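Putative succinylglutamate desuccinylase / aspartoacylase (Shewanella amazonensis, PDB 3FMC) is probably a zinc-dependent hydrolase of the succinylglutamate desuccinylase/aspartoacylase family, likely to act on ester bonds. Local coordinates at residues 44-49 with 170-175; 181-186 with 199-204; 190-195 with 280-285; 194-199 with 239-244; 288-293 with 360-365. One frame throughout, in Å; residues are numbered along the deposited sequence.

Contact 1 (44-49 with 170-175)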
# COMPACT_ATOMS: atom_id res chain seq x y z
N GLY C 44 -12.90 5.73 4.69
CA GLY C 44 -12.13 5.63 5.96
C GLY C 44 -11.39 6.87 6.47
O GLY C 44 -11.28 7.09 7.67
N ALA C 45 -10.80 7.64 5.56
CA ALA C 45 -10.05 8.86 5.94
C ALA C 45 -10.96 10.02 6.30
O ALA C 45 -10.49 10.99 6.88
CB ALA C 45 -9.15 9.32 4.80
N GLU C 46 -12.25 9.90 5.99
CA GLU C 46 -13.20 11.03 6.11
C GLU C 46 -13.86 11.04 7.47
O GLU C 46 -15.07 10.95 7.58
CB GLU C 46 -14.18 10.97 4.92
CG GLU C 46 -13.44 11.05 3.55
CD GLU C 46 -14.33 11.03 2.36
OE1 GLU C 46 -15.59 11.05 2.53
OE2 GLU C 46 -13.77 11.04 1.20
N VAL C 47 -13.02 11.18 8.49
CA VAL C 47 -13.42 10.97 9.87
C VAL C 47 -14.22 12.11 10.50
O VAL C 47 -14.86 11.90 11.49
CB VAL C 47 -12.20 10.56 10.75
CG1 VAL C 47 -11.63 9.16 10.28
CG2 VAL C 47 -11.09 11.63 10.80
N GLN C 48 -14.20 13.31 9.91
CA GLN C 48 -14.91 14.43 10.54
C GLN C 48 -16.41 14.17 10.69
O GLN C 48 -17.06 14.70 11.61
CB GLN C 48 -14.63 15.72 9.75
CG GLN C 48 -15.42 16.97 10.26
CD GLN C 48 -14.90 17.56 11.51
OE1 GLN C 48 -14.23 16.91 12.32
NE2 GLN C 48 -15.24 18.82 11.73
N GLY C 49 -16.99 13.36 9.81
CA GLY C 49 -18.40 13.01 9.90
C GLY C 49 -18.79 12.35 11.22
O GLY C 49 -19.93 12.49 11.66
N ASP C 170 -25.74 11.59 3.93
CA ASP C 170 -24.45 10.84 3.87
C ASP C 170 -23.35 11.86 4.13
O ASP C 170 -23.18 12.80 3.37
CB ASP C 170 -24.32 10.18 2.49
CG ASP C 170 -23.23 9.08 2.45
OD1 ASP C 170 -22.68 8.75 3.51
OD2 ASP C 170 -22.93 8.58 1.33
N LEU C 171 -22.65 11.68 5.22
CA LEU C 171 -21.61 12.61 5.62
C LEU C 171 -20.22 12.15 5.15
O LEU C 171 -19.69 11.08 5.57
CB LEU C 171 -21.59 12.81 7.13
CG LEU C 171 -22.94 13.14 7.79
CD1 LEU C 171 -22.70 13.36 9.27
CD2 LEU C 171 -23.60 14.35 7.15
N HIS C 172 -19.64 13.02 4.32
CA HIS C 172 -18.33 12.82 3.73
C HIS C 172 -17.42 14.03 4.01
O HIS C 172 -17.80 15.00 4.66
CB HIS C 172 -18.48 12.62 2.21
CG HIS C 172 -19.09 11.30 1.80
ND1 HIS C 172 -18.34 10.27 1.24
CD2 HIS C 172 -20.36 10.84 1.87
CE1 HIS C 172 -19.14 9.24 0.98
NE2 HIS C 172 -20.37 9.56 1.36
N THR C 173 -16.19 13.92 3.53
CA THR C 173 -15.26 15.03 3.44
C THR C 173 -14.55 14.92 2.09
O THR C 173 -14.55 13.87 1.46
CB THR C 173 -14.18 15.09 4.55
OG1 THR C 173 -13.09 14.19 4.27
CG2 THR C 173 -14.74 14.82 5.97
N GLY C 174 -13.94 16.03 1.68
CA GLY C 174 -13.04 16.06 0.55
C GLY C 174 -11.63 15.82 1.07
O GLY C 174 -11.45 15.45 2.23
N PRO C 175 -10.62 15.92 0.20
CA PRO C 175 -9.22 15.73 0.60
C PRO C 175 -8.75 17.00 1.32
O PRO C 175 -8.79 17.02 2.53
CB PRO C 175 -8.51 15.44 -0.72
CG PRO C 175 -9.36 16.12 -1.77
CD PRO C 175 -10.79 16.02 -1.28
O HOH W 1 -17.62 11.19 7.30

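Contact 2 (181-186 with 199-204)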
# COMPACT_ATOMS: atom_id res chain seq x y z
N LEU C 181 -21.90 20.64 -0.83
CA LEU C 181 -23.08 19.79 -0.77
C LEU C 181 -23.51 19.29 -2.12
O LEU C 181 -23.48 20.06 -3.11
CB LEU C 181 -24.23 20.60 -0.20
CG LEU C 181 -25.66 20.06 -0.07
CD1 LEU C 181 -25.79 18.94 1.00
CD2 LEU C 181 -26.69 21.22 0.25
N TYR C 182 -23.84 18.01 -2.17
CA TYR C 182 -24.51 17.43 -3.31
C TYR C 182 -26.01 17.37 -2.98
O TYR C 182 -26.45 16.82 -1.91
CB TYR C 182 -24.00 16.06 -3.69
CG TYR C 182 -22.57 16.02 -4.20
CD1 TYR C 182 -21.49 16.02 -3.34
CD2 TYR C 182 -22.32 15.96 -5.56
CE1 TYR C 182 -20.18 15.96 -3.81
CE2 TYR C 182 -21.07 15.96 -6.03
CZ TYR C 182 -19.99 15.93 -5.19
OH TYR C 182 -18.72 15.87 -5.74
N CYS C 183 -26.79 17.91 -3.90
CA CYS C 183 -28.23 18.09 -3.74
C CYS C 183 -28.89 17.76 -5.07
O CYS C 183 -28.48 18.31 -6.10
CB CYS C 183 -28.52 19.53 -3.36
SG CYS C 183 -30.28 19.81 -2.95
N PRO C 184 -29.89 16.87 -5.07
CA PRO C 184 -30.60 16.54 -6.30
C PRO C 184 -31.40 17.73 -6.79
O PRO C 184 -31.90 18.51 -5.97
CB PRO C 184 -31.57 15.44 -5.89
CG PRO C 184 -31.26 15.13 -4.45
CD PRO C 184 -30.38 16.14 -3.89
N GLU C 185 -31.51 17.85 -8.10
CA GLU C 185 -32.22 18.97 -8.71
C GLU C 185 -33.64 19.12 -8.20
O GLU C 185 -34.11 20.24 -8.09
CB GLU C 185 -32.20 18.85 -10.24
CG GLU C 185 -30.85 19.01 -10.86
CD GLU C 185 -30.90 18.87 -12.35
OE1 GLU C 185 -31.89 19.34 -12.96
OE2 GLU C 185 -29.96 18.29 -12.93
N TYR C 186 -34.32 18.02 -7.86
CA TYR C 186 -35.71 18.08 -7.38
C TYR C 186 -35.87 18.73 -5.97
O TYR C 186 -37.00 19.05 -5.57
CB TYR C 186 -36.39 16.70 -7.41
CG TYR C 186 -35.89 15.74 -6.36
CD1 TYR C 186 -36.40 15.76 -5.07
CD2 TYR C 186 -34.87 14.82 -6.66
CE1 TYR C 186 -35.90 14.91 -4.09
CE2 TYR C 186 -34.41 13.93 -5.70
CZ TYR C 186 -34.92 13.98 -4.42
OH TYR C 186 -34.47 13.13 -3.43
N THR C 199 -22.96 24.31 -3.48
CA THR C 199 -23.79 23.14 -3.72
C THR C 199 -23.73 22.69 -5.20
O THR C 199 -23.82 23.49 -6.11
CB THR C 199 -25.27 23.41 -3.34
OG1 THR C 199 -25.39 23.84 -1.92
CG2 THR C 199 -26.14 22.19 -3.64
N LEU C 200 -23.57 21.38 -5.39
CA LEU C 200 -23.63 20.73 -6.69
C LEU C 200 -25.03 20.16 -6.84
O LEU C 200 -25.47 19.34 -6.02
CB LEU C 200 -22.60 19.59 -6.80
CG LEU C 200 -21.15 20.07 -6.84
CD1 LEU C 200 -20.13 19.06 -6.46
CD2 LEU C 200 -20.87 20.65 -8.24
N LEU C 201 -25.77 20.64 -7.84
CA LEU C 201 -27.10 20.14 -8.18
C LEU C 201 -26.96 18.98 -9.14
O LEU C 201 -26.39 19.10 -10.24
CB LEU C 201 -27.97 21.28 -8.76
CG LEU C 201 -28.23 22.49 -7.85
CD1 LEU C 201 -28.89 23.63 -8.61
CD2 LEU C 201 -29.07 22.08 -6.64
N ILE C 202 -27.48 17.82 -8.72
CA ILE C 202 -27.23 16.56 -9.43
C ILE C 202 -28.50 15.97 -10.03
O ILE C 202 -29.60 16.10 -9.47
CB ILE C 202 -26.42 15.55 -8.53
CG1 ILE C 202 -27.27 14.93 -7.41
CG2 ILE C 202 -25.14 16.20 -7.93
CD1 ILE C 202 -26.49 13.81 -6.67
N PRO C 203 -28.37 15.32 -11.20
CA PRO C 203 -29.51 14.81 -11.93
C PRO C 203 -29.96 13.42 -11.51
O PRO C 203 -29.35 12.79 -10.64
CB PRO C 203 -28.98 14.73 -13.35
CG PRO C 203 -27.54 14.38 -13.18
CD PRO C 203 -27.10 15.07 -11.92
N ASN C 204 -31.06 12.98 -12.11
CA ASN C 204 -31.57 11.63 -11.89
C ASN C 204 -30.72 10.59 -12.65
O ASN C 204 -31.06 10.15 -13.75
CB ASN C 204 -33.03 11.52 -12.31
CG ASN C 204 -33.68 10.24 -11.82
OD1 ASN C 204 -33.05 9.44 -11.12
ND2 ASN C 204 -34.94 10.02 -12.22
O HOH W 2 -27.25 18.34 -12.58

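Contact 3 (190-195 with 280-285)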
# COMPACT_ATOMS: atom_id res chain seq x y z
N ALA C 190 -33.21 22.56 -0.45
CA ALA C 190 -32.53 22.04 0.73
C ALA C 190 -31.27 22.81 1.07
O ALA C 190 -30.91 22.95 2.23
CB ALA C 190 -32.23 20.51 0.58
N ALA C 191 -30.56 23.27 0.03
CA ALA C 191 -29.31 24.00 0.23
C ALA C 191 -29.48 25.26 1.06
O ALA C 191 -28.57 25.65 1.75
CB ALA C 191 -28.65 24.31 -1.15
N GLN C 192 -30.67 25.85 1.03
CA GLN C 192 -30.96 27.07 1.79
C GLN C 192 -30.94 26.86 3.31
O GLN C 192 -30.81 27.83 4.03
CB GLN C 192 -32.31 27.67 1.38
CG GLN C 192 -32.42 28.08 -0.08
CD GLN C 192 -31.46 29.20 -0.46
OE1 GLN C 192 -31.30 30.18 0.26
NE2 GLN C 192 -30.82 29.05 -1.61
N TYR C 193 -31.01 25.61 3.78
CA TYR C 193 -31.11 25.30 5.23
C TYR C 193 -29.81 24.90 5.87
O TYR C 193 -29.56 25.21 7.05
CB TYR C 193 -32.23 24.27 5.46
CG TYR C 193 -33.53 24.79 4.93
CD1 TYR C 193 -34.29 25.73 5.65
CD2 TYR C 193 -33.98 24.42 3.69
CE1 TYR C 193 -35.45 26.25 5.13
CE2 TYR C 193 -35.15 24.93 3.17
CZ TYR C 193 -35.89 25.84 3.90
OH TYR C 193 -37.06 26.32 3.32
N PHE C 194 -28.94 24.22 5.11
CA PHE C 194 -27.64 23.84 5.63
C PHE C 194 -26.70 25.07 5.65
O PHE C 194 -27.03 26.11 5.06
CB PHE C 194 -27.03 22.70 4.80
CG PHE C 194 -27.85 21.43 4.83
CD1 PHE C 194 -27.67 20.49 5.84
CD2 PHE C 194 -28.79 21.17 3.86
CE1 PHE C 194 -28.43 19.33 5.87
CE2 PHE C 194 -29.54 19.99 3.88
CZ PHE C 194 -29.35 19.08 4.88
N SER C 195 -25.58 24.94 6.36
CA SER C 195 -24.53 25.97 6.48
C SER C 195 -23.35 25.62 5.54
O SER C 195 -22.19 25.49 5.97
CB SER C 195 -24.07 26.02 7.93
OG SER C 195 -25.18 26.35 8.76
N MSE C 280 -25.96 33.47 5.19
CA MSE C 280 -24.69 33.36 4.44
C MSE C 280 -25.06 33.27 2.98
O MSE C 280 -26.19 32.92 2.63
CB MSE C 280 -23.88 32.13 4.87
CG MSE C 280 -24.61 30.82 4.73
SE MSE C 280 -23.57 29.37 5.38
CE MSE C 280 -22.46 29.19 3.87
N LYS C 281 -24.12 33.64 2.10
CA LYS C 281 -24.38 33.53 0.65
C LYS C 281 -24.22 32.06 0.31
O LYS C 281 -23.35 31.39 0.87
CB LYS C 281 -23.39 34.35 -0.18
CG LYS C 281 -23.56 35.85 -0.09
CD LYS C 281 -24.64 36.35 -1.02
CE LYS C 281 -24.52 37.85 -1.20
NZ LYS C 281 -24.34 38.53 0.12
N ARG C 282 -25.10 31.58 -0.56
CA ARG C 282 -25.12 30.19 -0.97
C ARG C 282 -25.10 30.11 -2.45
O ARG C 282 -25.99 30.64 -3.14
CB ARG C 282 -26.34 29.47 -0.40
CG ARG C 282 -26.22 29.25 1.11
CD ARG C 282 -27.53 28.63 1.67
NE ARG C 282 -27.39 28.32 3.09
CZ ARG C 282 -27.73 29.16 4.08
NH1 ARG C 282 -28.23 30.35 3.80
NH2 ARG C 282 -27.54 28.82 5.34
N TYR C 283 -24.10 29.37 -2.96
CA TYR C 283 -23.93 29.26 -4.39
C TYR C 283 -24.08 27.84 -4.86
O TYR C 283 -23.95 26.91 -4.08
CB TYR C 283 -22.54 29.75 -4.79
CG TYR C 283 -22.32 31.20 -4.42
CD1 TYR C 283 -22.73 32.23 -5.26
CD2 TYR C 283 -21.73 31.51 -3.23
CE1 TYR C 283 -22.54 33.56 -4.89
CE2 TYR C 283 -21.54 32.81 -2.87
CZ TYR C 283 -21.93 33.82 -3.70
OH TYR C 283 -21.75 35.11 -3.23
N GLY C 284 -24.36 27.68 -6.15
CA GLY C 284 -24.50 26.35 -6.75
C GLY C 284 -24.01 26.30 -8.17
O GLY C 284 -23.60 27.31 -8.75
N CYS C 285 -23.92 25.07 -8.68
CA CYS C 285 -23.66 24.84 -10.09
C CYS C 285 -24.22 23.47 -10.40
O CYS C 285 -24.39 22.64 -9.49
CB CYS C 285 -22.20 25.03 -10.47
SG CYS C 285 -21.13 23.63 -10.36
O HOH W 3 -29.15 31.77 0.88

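Contact 4 (194-199 with 239-244)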
# COMPACT_ATOMS: atom_id res chain seq x y z
N PHE C 194 -28.94 24.22 5.11
CA PHE C 194 -27.64 23.84 5.63
C PHE C 194 -26.70 25.07 5.65
O PHE C 194 -27.03 26.11 5.06
CB PHE C 194 -27.03 22.70 4.80
CG PHE C 194 -27.85 21.43 4.83
CD1 PHE C 194 -27.67 20.49 5.84
CD2 PHE C 194 -28.79 21.17 3.86
CE1 PHE C 194 -28.43 19.33 5.87
CE2 PHE C 194 -29.54 19.99 3.88
CZ PHE C 194 -29.35 19.08 4.88
N SER C 195 -25.58 24.94 6.36
CA SER C 195 -24.53 25.97 6.48
C SER C 195 -23.35 25.62 5.54
O SER C 195 -22.19 25.49 5.97
CB SER C 195 -24.07 26.02 7.93
OG SER C 195 -25.18 26.35 8.76
N ILE C 196 -23.70 25.50 4.26
CA ILE C 196 -22.75 25.07 3.24
C ILE C 196 -22.76 26.07 2.07
O ILE C 196 -23.77 26.21 1.36
CB ILE C 196 -23.09 23.64 2.78
CG1 ILE C 196 -23.01 22.69 4.01
CG2 ILE C 196 -22.08 23.20 1.69
CD1 ILE C 196 -23.42 21.23 3.80
N PRO C 197 -21.62 26.73 1.84
CA PRO C 197 -21.53 27.80 0.83
C PRO C 197 -21.66 27.34 -0.62
O PRO C 197 -22.09 28.12 -1.45
CB PRO C 197 -20.16 28.44 1.14
CG PRO C 197 -19.33 27.36 1.74
CD PRO C 197 -20.33 26.50 2.52
N TYR C 198 -21.31 26.09 -0.94
CA TYR C 198 -21.29 25.61 -2.34
C TYR C 198 -22.03 24.32 -2.53
O TYR C 198 -21.76 23.33 -1.84
CB TYR C 198 -19.83 25.51 -2.81
CG TYR C 198 -19.16 26.88 -2.88
CD1 TYR C 198 -19.47 27.75 -3.92
CD2 TYR C 198 -18.30 27.32 -1.90
CE1 TYR C 198 -18.93 29.02 -3.98
CE2 TYR C 198 -17.73 28.60 -1.99
CZ TYR C 198 -18.06 29.43 -3.03
OH TYR C 198 -17.52 30.70 -3.16
N THR C 199 -22.96 24.31 -3.48
CA THR C 199 -23.79 23.14 -3.72
C THR C 199 -23.73 22.69 -5.20
O THR C 199 -23.82 23.49 -6.11
CB THR C 199 -25.27 23.41 -3.34
OG1 THR C 199 -25.39 23.84 -1.92
CG2 THR C 199 -26.14 22.19 -3.64
N LEU C 239 -29.15 13.64 0.45
CA LEU C 239 -28.13 14.69 0.29
C LEU C 239 -26.79 14.17 0.79
O LEU C 239 -26.74 13.39 1.75
CB LEU C 239 -28.56 15.88 1.14
CG LEU C 239 -29.96 16.38 0.75
CD1 LEU C 239 -30.74 16.70 1.96
CD2 LEU C 239 -29.83 17.55 -0.20
N THR C 240 -25.70 14.64 0.18
CA THR C 240 -24.35 14.25 0.60
C THR C 240 -23.62 15.50 1.01
O THR C 240 -23.46 16.40 0.22
CB THR C 240 -23.63 13.48 -0.54
OG1 THR C 240 -24.44 12.37 -0.94
CG2 THR C 240 -22.25 13.02 -0.13
N LEU C 241 -23.20 15.54 2.26
CA LEU C 241 -22.50 16.67 2.80
C LEU C 241 -21.01 16.36 2.84
O LEU C 241 -20.62 15.36 3.41
CB LEU C 241 -23.04 16.97 4.21
CG LEU C 241 -24.50 17.54 4.38
CD1 LEU C 241 -25.62 16.68 3.92
CD2 LEU C 241 -24.66 18.00 5.88
N GLU C 242 -20.20 17.21 2.20
CA GLU C 242 -18.74 17.06 2.10
C GLU C 242 -18.19 18.13 3.02
O GLU C 242 -18.02 19.30 2.63
CB GLU C 242 -18.27 17.28 0.65
CG GLU C 242 -18.93 16.41 -0.43
CD GLU C 242 -18.31 15.00 -0.55
OE1 GLU C 242 -17.11 14.85 -0.29
OE2 GLU C 242 -19.05 14.08 -0.93
N LEU C 243 -17.95 17.74 4.26
CA LEU C 243 -17.61 18.66 5.35
C LEU C 243 -16.15 18.96 5.61
O LEU C 243 -15.61 18.68 6.66
CB LEU C 243 -18.32 18.15 6.61
CG LEU C 243 -19.88 18.11 6.44
CD1 LEU C 243 -20.57 17.56 7.65
CD2 LEU C 243 -20.46 19.53 6.10
N GLY C 244 -15.52 19.62 4.66
CA GLY C 244 -14.13 20.04 4.84
C GLY C 244 -13.15 18.96 4.45
O GLY C 244 -13.43 18.14 3.56

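Contact 5 (288-293 with 360-365)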
# COMPACT_ATOMS: atom_id res chain seq x y z
N LYS C 288 -22.60 18.90 -14.17
CA LYS C 288 -21.83 18.89 -15.44
C LYS C 288 -20.77 20.00 -15.52
O LYS C 288 -19.79 19.91 -16.27
CB LYS C 288 -22.76 18.96 -16.65
CG LYS C 288 -23.38 20.33 -16.86
CD LYS C 288 -24.31 20.42 -18.07
CE LYS C 288 -24.92 21.85 -18.12
NZ LYS C 288 -26.02 22.04 -19.11
N ASN C 289 -20.96 21.07 -14.74
CA ASN C 289 -20.02 22.18 -14.71
C ASN C 289 -18.94 22.11 -13.61
O ASN C 289 -18.16 23.03 -13.41
CB ASN C 289 -20.82 23.48 -14.64
CG ASN C 289 -21.61 23.71 -15.90
OD1 ASN C 289 -21.15 23.36 -16.98
ND2 ASN C 289 -22.81 24.28 -15.78
N TYR C 290 -18.89 20.96 -12.92
CA TYR C 290 -17.89 20.66 -11.89
C TYR C 290 -16.75 19.95 -12.62
O TYR C 290 -16.94 18.84 -13.14
CB TYR C 290 -18.52 19.79 -10.79
CG TYR C 290 -17.71 19.59 -9.52
CD1 TYR C 290 -16.96 20.61 -8.96
CD2 TYR C 290 -17.73 18.35 -8.85
CE1 TYR C 290 -16.23 20.41 -7.77
CE2 TYR C 290 -17.05 18.16 -7.65
CZ TYR C 290 -16.31 19.19 -7.11
OH TYR C 290 -15.62 19.02 -5.93
N ARG C 291 -15.62 20.62 -12.74
CA ARG C 291 -14.47 20.21 -13.54
C ARG C 291 -13.26 19.73 -12.74
O ARG C 291 -12.96 20.27 -11.67
CB ARG C 291 -14.02 21.41 -14.38
CG ARG C 291 -15.15 22.09 -15.17
CD ARG C 291 -15.89 21.16 -16.08
NE ARG C 291 -15.04 20.53 -17.09
CZ ARG C 291 -14.68 21.08 -18.26
NH1 ARG C 291 -15.07 22.31 -18.59
NH2 ARG C 291 -13.89 20.40 -19.10
N LYS C 292 -12.55 18.77 -13.30
CA LYS C 292 -11.35 18.19 -12.73
C LYS C 292 -10.15 18.77 -13.49
O LYS C 292 -10.06 18.67 -14.73
CB LYS C 292 -11.38 16.67 -12.88
CG LYS C 292 -12.53 15.98 -12.17
CD LYS C 292 -12.64 14.53 -12.56
CE LYS C 292 -13.88 13.87 -12.06
NZ LYS C 292 -13.90 12.38 -12.36
N PHE C 293 -9.28 19.40 -12.75
CA PHE C 293 -8.05 19.95 -13.27
C PHE C 293 -6.87 19.01 -12.93
O PHE C 293 -6.49 18.85 -11.75
CB PHE C 293 -7.81 21.36 -12.75
CG PHE C 293 -6.59 22.01 -13.35
CD1 PHE C 293 -6.67 22.63 -14.58
CD2 PHE C 293 -5.35 21.92 -12.73
CE1 PHE C 293 -5.52 23.20 -15.17
CE2 PHE C 293 -4.22 22.48 -13.32
CZ PHE C 293 -4.31 23.11 -14.53
N LYS C 360 -10.58 20.04 -8.04
CA LYS C 360 -11.94 20.03 -8.59
C LYS C 360 -12.48 21.48 -8.41
O LYS C 360 -12.32 22.09 -7.34
CB LYS C 360 -12.84 18.98 -7.99
CG LYS C 360 -12.44 17.57 -8.40
CD LYS C 360 -13.49 16.61 -7.87
CE LYS C 360 -13.14 15.24 -8.10
NZ LYS C 360 -14.35 14.46 -7.73
N VAL C 361 -13.05 21.99 -9.49
CA VAL C 361 -13.48 23.37 -9.59
C VAL C 361 -14.90 23.52 -10.09
O VAL C 361 -15.27 22.96 -11.12
CB VAL C 361 -12.53 24.12 -10.59
CG1 VAL C 361 -12.91 25.61 -10.71
CG2 VAL C 361 -11.09 23.95 -10.16
N MSE C 362 -15.76 24.24 -9.34
CA MSE C 362 -17.10 24.53 -9.84
C MSE C 362 -16.98 25.71 -10.79
O MSE C 362 -16.32 26.71 -10.47
CB MSE C 362 -18.06 24.93 -8.70
CG MSE C 362 -18.28 23.81 -7.77
SE MSE C 362 -19.66 24.28 -6.44
CE MSE C 362 -19.58 22.69 -5.34
N THR C 363 -17.55 25.56 -11.97
CA THR C 363 -17.58 26.60 -12.96
C THR C 363 -19.07 26.94 -13.22
O THR C 363 -20.01 26.18 -12.84
CB THR C 363 -16.91 26.15 -14.29
OG1 THR C 363 -17.69 25.12 -14.91
CG2 THR C 363 -15.48 25.68 -14.02
N LYS C 364 -19.29 28.08 -13.88
CA LYS C 364 -20.68 28.52 -14.22
C LYS C 364 -21.53 28.54 -12.93
O LYS C 364 -22.70 28.11 -12.89
CB LYS C 364 -21.26 27.67 -15.32
CG LYS C 364 -20.41 27.76 -16.62
CD LYS C 364 -20.85 26.70 -17.60
CE LYS C 364 -20.23 26.87 -18.99
NZ LYS C 364 -18.84 27.33 -18.85
N VAL C 365 -20.93 29.11 -11.90
CA VAL C 365 -21.53 29.19 -10.58
C VAL C 365 -22.54 30.33 -10.49
O VAL C 365 -22.35 31.40 -11.08
CB VAL C 365 -20.42 29.36 -9.53
CG1 VAL C 365 -21.01 29.64 -8.15
CG2 VAL C 365 -19.49 28.10 -9.52
O HOH W 4 -23.99 25.65 -13.34
O HOH W 5 -16.77 24.36 -17.44

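Contact 1 (44-49 with 170-175)
The imidazole of His-172 meets the carboxylate of Glu-46 at its edge: OE1 lies near the ring plane, 3.1 Å from ND1, while the two planes stand 68° apart. The bond is weak, its N-H pointing well off the oxygen. At the other ring nitrogen NE2 donates to Asp-170 OD2 at 2.7 Å, almost in the plane of the imidazole but from above the plane of the acid, and the ring of His-43 meets that of His-172. Glu-46 OE1 has a straighter donor in the backbone of strand 167-174: Thr-173 N approaches at 3.1 Å and 171° from above the carboxylate plane. An extended chain beyond CG (chi2 -178°) lets Glu-46 reach this far from its turn, passing Thr-173 OG1, which bonds to Gly-174 O. Water 1 bridges Glu-46 O and Leu-171 O. Gly-49 suits its place because a CB there would press on Leu-171. With an alanine at Glu-46, the Thr-173 N-H would probably lose its acceptor and His-172 ND1 its weak partner. Glu-46, His-172 and His-43 turn donor atoms to one vacant point, consistent with the zinc site expected in this family; no metal is modelled there, and the weak ND1 to OE1 approach may reflect the empty site. Asp-170 would then be a second-shell residue fixing the rotation of the His-172 ring.

Contact 2 (181-186 with 199-204)
Leu-181 to Pro-184 and Thr-199 to Ile-202 are neighbouring parallel strands in the catalytic domain, paired Leu-181 with Thr-199, Tyr-182 with Leu-200, Cys-183 with Leu-201 and Pro-184 with Ile-202. Their axes come within 4.5 Å and diverge by 29°, a twist that four backbone bonds still span. Leu-200 N to Leu-181 O is the shortest at 2.6 Å; Cys-183 N then bonds to Leu-200 O, Ile-202 N to Cys-183 O, and Glu-185 N to Ile-202 O. Pro-184 is tolerated because the pattern asks no N-H of it here.

On one face Tyr-182 and Leu-200 lie side by side, the leucine CD1 3.3 Å from the tyrosine CE2. Ile-202 crosses the same ring at about a right angle, its CG2 in the ring plane at the edge, 3.7 Å from Tyr-182 CD2. Beta-branched Ile-202 and Thr-199 suit extended backbone. On the other face Thr-199 CG2, anti to the backbone N, packs on Cys-183 CB at 3.6 Å. At the far end water 2 links Glu-185 OE2 with Leu-201 O.

Strand 237-243 continues the sheet beside 176-184, antiparallel to it, and strand 283-286 runs parallel beside 198-202; helix 210-227 packs against Ile-202 through Phe-215.

Contact 3 (190-195 with 280-285)
Arg-282 grips the carbonyl of Phe-194 side-on, a two-nitrogen clasp on one backbone oxygen: NE donates to Phe-194 O at 3.0 Å and NH2 to the same atom at 2.8 Å, both close to the guanidinium plane. The clasp ties the loop between strands 176-184 and 198-202 to the run leading into strand 283-286. NH2 also donates to Lys-278 O, which leaves the buried cation held by backbone oxygens from two separate parts of the chain. Arginine suits the place, since its extended chain (chi2 175°, chi3 176°) carries several N-H groups to a turn that presents its carbonyls. Ala-191 O lies against CD at 3.2 Å. Beside the guanidinium, in its plane, water 3 is held by Gln-192 OE1 and only weakly by Arg-282 NH1. Farther out, the SE of selenomethionine Met-280 packs on Ser-195 CA at 3.7 Å. The flat group itself is sandwiched, with Gln-192 O 3.4 Å above its centre and Met-280 CG 3.5 Å over the centre of the opposite face.

Contact 4 (194-199 with 239-244)
Leu-241 touches two apolar partners: its CD2 approaches Phe-194 CD1 at 3.9 Å, and its CG meets Ile-196 CD1 at 3.9 Å. Both neighbours cross it at about a right angle. Two residues earlier in the strand, Leu-239 CD1 touches the same phenyl ring at CE2 and CZ, 4.0 Å from Phe-194 CE2, while at the other end Leu-243 CD2 reaches Ile-196 CD1 at 4.1 Å. The contact is wholly apolar, at ordinary van der Waals distances between methyls and ring carbons. The extended second torsion of Ile-196 (chi2 175°) carries CD1 out to the two leucines.

These side chains are placed by their surroundings. Tyr-264 of helix 251-267 stacks on the Phe-194 ring, and Ile-261 of that helix touches both Phe-194 and Leu-241. Alternate residues of the strand serve another side: Thr-240, between Leu-239 and Leu-241, instead bonds through OG1 to Asp-211.

Leucines at every second position of a buried strand, sealed by a loop and a helix, are what the interior layer between sheet and helix looks like in an alpha/beta fold, here that of the catalytic domain.

Contact 5 (288-293 with 360-365)
Tyr-290 sets CG anti to its own nitrogen (chi1 -169°), which swings the ring over to strand 357-363. There CD1 meets Met-362 CG at 3.7 Å, and the hydroxyl end lies 3.5 Å (OH to CB) from Lys-360, which crosses the ring at about a right angle with its chain extended. The backbones form an antiparallel pair: Arg-291 and Val-361 exchange both bonds, flanked by the non-hydrogen-bonded pairs Tyr-290 with Met-362 and Lys-292 with Lys-360. A serine at Tyr-290 would probably open a gap beside Met-362 and the aliphatic part of Lys-360. Lys-292 and Lys-360 run side by side, their carbon chains packing, with Lys-292 NZ 5.1 Å from Lys-360 NZ. Arg-291 makes a cation-pi contact with Trp-146 of the third subunit, and the amine of Lys-364 forms a salt bridge with Glu-339. A threonine suits this end: Thr-363 N donates to Asn-289 O at 3.0 Å, and Thr-363 OG1 to Asn-289 O at 2.6 Å, on an in-plane lone pair.

In the fold
From the N terminus, contact 1 closes first, bringing the turn before helix 48-60 onto strand 167-174 across some 120 residues. Contact 2 joins strands 176-184 and 198-202 over a short loop; that loop holds the first segment of contact 3 and, running on into strand 198-202, the first of contact 4, so contact 2 crosses both. Contacts 3 and 4 start from the same stretch, contact 4 closing on strand 237-243 and contact 3 later, at strand 283-286; contact 4 also meets contact 1, His-172 pairing with Leu-241 and Leu-243. Contact 5 follows in series, packing strands 290-294 and 357-363 against strand 198-202.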